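Local coordinates for protein Tni2 (Pseudomonas fluorescens, PDB 6B12) that probably serves as the immunity protein that binds and neutralises Tne2, its cognate NAD-degrading type VI secretion effector, at residues E112-V117 / M134-I139. Residues are numbered along the deposited sequence; the frame is centred on the assembly and turned at random.
Sequences EQFPQV and MFRVDI
The loop bearing Phe114 and Gln116 passes the strand bearing Arg136 and Asp138 without backbone pairing; the nearest CA atoms across the two, those of Phe114 and Asp138, lie 9.2 Å apart. Strand 121-128 comes between 102-112 and 134-140 in an antiparallel sheet, and the loop linking 102-112 to 121-128 reaches past it to Arg136 and Asp138, an i, i+2 pair on the same face of strand 134-140. The result illustrates a cation-pi stack whose arginine is steadied by a carboxylate. The Arg136 guanidinium lies flat on one face of the Phe114 ring, the planes only 6° apart and CZ of Arg136 3.8 Å from the ring centroid of Phe114. NH1 sits over the ring, whereas NH2 reaches back toward CB of Phe114. With CG opposite its backbone N (chi1 165°) and the chain extended as far as NE, Arg136 spans the distance to the ring and passes alongside Asp138. There it grips the carboxylate side-on in a bidentate salt bridge: NE of Arg136 donates to OD1 of Asp138 over 3.0 Å, almost straight, while NH2 donates to OD2. This two-point hold fixes the rotation of the guanidinium and so keeps it level with the ring; Thr123 OG1, hydrogen-bonded to Asp138 OD1, secures the carboxylate from strand 121-128. Gln116 bends at chi2 (-70°) and brings its amide in nearly perpendicular to the guanidinium. Its NE2 meets OD2 of Asp138 at 3.1 Å from above the carboxylate plane, giving that oxygen a second protein donor. Phe114 also packs against a polar side chain of a second protein chain in the assembly. A water at the guanidinium edge accepts from NH2 of Arg136 at 2.8 Å and donates to the backbone O of Pro115.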
loop_
_atom_site.group_PDB
_atom_site.type_symbol
_atom_site.label_atom_id
_atom_site.label_comp_id
_atom_site.label_asym_id
_atom_site.label_seq_id
_atom_site.Cartn_x
_atom_site.Cartn_y
_atom_site.Cartn_z
ATOM N N GLU C 112 2.260 -5.489 2.665
ATOM C CA GLU C 112 1.928 -5.485 4.086
ATOM C C GLU C 112 2.428 -6.777 4.693
ATOM O O GLU C 112 2.719 -7.741 3.987
ATOM C CB GLU C 112 0.421 -5.364 4.348
ATOM C CG GLU C 112 -0.211 -4.091 3.824
ATOM C CD GLU C 112 0.114 -2.857 4.662
ATOM O OE1 GLU C 112 0.737 -2.974 5.748
ATOM O OE2 GLU C 112 -0.255 -1.764 4.203
ATOM N N GLN C 113 2.516 -6.805 6.018
ATOM C CA GLN C 113 2.945 -8.002 6.722
ATOM C C GLN C 113 1.844 -8.424 7.683
ATOM O O GLN C 113 1.412 -7.626 8.522
ATOM C CB GLN C 113 4.262 -7.759 7.467
ATOM C CG GLN C 113 5.080 -9.023 7.619
ATOM C CD GLN C 113 6.352 -8.824 8.414
ATOM O OE1 GLN C 113 6.874 -7.708 8.517
ATOM N NE2 GLN C 113 6.859 -9.915 8.994
ATOM N N PHE C 114 1.390 -9.662 7.550
ATOM C CA PHE C 114 0.431 -10.272 8.457
ATOM C C PHE C 114 1.047 -11.507 9.107
ATOM O O PHE C 114 2.054 -12.031 8.626
ATOM C CB PHE C 114 -0.855 -10.665 7.709
ATOM C CG PHE C 114 -1.624 -9.489 7.175
ATOM C CD1 PHE C 114 -2.529 -8.822 7.973
ATOM C CD2 PHE C 114 -1.428 -9.055 5.876
ATOM C CE1 PHE C 114 -3.244 -7.722 7.478
ATOM C CE2 PHE C 114 -2.122 -7.943 5.365
ATOM C CZ PHE C 114 -3.039 -7.288 6.178
ATOM N N PRO C 115 0.472 -11.994 10.204
ATOM C CA PRO C 115 0.935 -13.271 10.764
ATOM C C PRO C 115 0.805 -14.399 9.752
ATOM O O PRO C 115 -0.186 -14.491 9.023
ATOM C CB PRO C 115 0.020 -13.492 11.977
ATOM C CG PRO C 115 -0.925 -12.329 12.023
ATOM C CD PRO C 115 -0.440 -11.270 11.105
ATOM N N GLN C 116 1.831 -15.250 9.696
ATOM C CA GLN C 116 1.853 -16.343 8.734
ATOM C C GLN C 116 2.368 -17.606 9.404
ATOM O O GLN C 116 3.120 -17.554 10.374
ATOM C CB GLN C 116 2.734 -16.022 7.514
ATOM C CG GLN C 116 2.344 -14.775 6.743
ATOM C CD GLN C 116 1.027 -14.940 5.994
ATOM O OE1 GLN C 116 0.482 -16.047 5.901
ATOM N NE2 GLN C 116 0.514 -13.842 5.450
ATOM N N VAL C 117 1.970 -18.754 8.848
ATOM C CA VAL C 117 2.470 -20.032 9.349
ATOM C C VAL C 117 3.846 -20.357 8.791
ATOM O O VAL C 117 4.488 -21.302 9.254
ATOM C CB VAL C 117 1.476 -21.166 9.019
ATOM C CG1 VAL C 117 0.034 -20.717 9.287
ATOM C CG2 VAL C 117 1.621 -21.598 7.569
HETATM N N MSE C 134 -9.474 -3.492 -3.849
HETATM C CA MSE C 134 -8.201 -3.954 -3.306
HETATM C C MSE C 134 -8.322 -5.390 -2.843
HETATM O O MSE C 134 -9.323 -5.778 -2.217
HETATM C CB MSE C 134 -7.738 -3.091 -2.122
HETATM C CG MSE C 134 -7.584 -1.605 -2.417
HETATM SE SE MSE C 134 -6.247 -1.275 -3.806
HETATM C CE MSE C 134 -4.825 -2.456 -3.185
ATOM N N PHE C 135 -7.295 -6.171 -3.135
ATOM C CA PHE C 135 -7.238 -7.553 -2.702
ATOM C C PHE C 135 -5.909 -7.787 -2.017
ATOM O O PHE C 135 -4.871 -7.323 -2.489
ATOM C CB PHE C 135 -7.391 -8.516 -3.863
ATOM C CG PHE C 135 -8.763 -8.519 -4.430
ATOM C CD1 PHE C 135 -9.162 -7.522 -5.301
ATOM C CD2 PHE C 135 -9.661 -9.505 -4.073
ATOM C CE1 PHE C 135 -10.453 -7.502 -5.814
ATOM C CE2 PHE C 135 -10.949 -9.503 -4.592
ATOM C CZ PHE C 135 -11.341 -8.503 -5.456
ATOM N N ARG C 136 -5.961 -8.493 -0.905
ATOM C CA ARG C 136 -4.758 -8.974 -0.238
ATOM C C ARG C 136 -4.334 -10.278 -0.897
ATOM O O ARG C 136 -5.133 -11.230 -0.967
ATOM C CB ARG C 136 -5.039 -9.178 1.248
ATOM C CG ARG C 136 -3.977 -10.010 1.931
ATOM C CD ARG C 136 -4.331 -10.214 3.393
ATOM N NE ARG C 136 -3.490 -11.263 3.972
ATOM C CZ ARG C 136 -3.570 -11.648 5.237
ATOM N NH1 ARG C 136 -4.444 -11.056 6.053
ATOM N NH2 ARG C 136 -2.769 -12.606 5.685
ATOM N N VAL C 137 -3.103 -10.323 -1.406
ATOM C CA VAL C 137 -2.582 -11.496 -2.106
ATOM C C VAL C 137 -1.386 -12.019 -1.325
ATOM O O VAL C 137 -0.343 -11.364 -1.247
ATOM C CB VAL C 137 -2.205 -11.185 -3.559
ATOM C CG1 VAL C 137 -1.756 -12.482 -4.288
ATOM C CG2 VAL C 137 -3.391 -10.554 -4.285
ATOM N N ASP C 138 -1.545 -13.189 -0.729
ATOM C CA ASP C 138 -0.457 -13.845 -0.022
ATOM C C ASP C 138 0.261 -14.772 -0.988
ATOM O O ASP C 138 -0.377 -15.529 -1.726
ATOM C CB ASP C 138 -0.991 -14.638 1.173
ATOM C CG ASP C 138 -1.404 -13.745 2.340
ATOM O OD1 ASP C 138 -1.404 -12.494 2.212
ATOM O OD2 ASP C 138 -1.736 -14.291 3.405
ATOM N N ILE C 139 1.592 -14.720 -0.964
ATOM C CA ILE C 139 2.444 -15.374 -1.949
ATOM C C ILE C 139 3.532 -16.150 -1.207
ATOM O O ILE C 139 4.142 -15.616 -0.285
ATOM C CB ILE C 139 3.064 -14.333 -2.905
ATOM C CG1 ILE C 139 1.939 -13.616 -3.684
ATOM C CG2 ILE C 139 4.067 -14.982 -3.877
ATOM C CD1 ILE C 139 2.299 -12.196 -4.115
HETATM O O HOH W 1 -2.628 -13.819 8.179
HETATM O O HOH W 2 -1.631 -16.730 4.079
#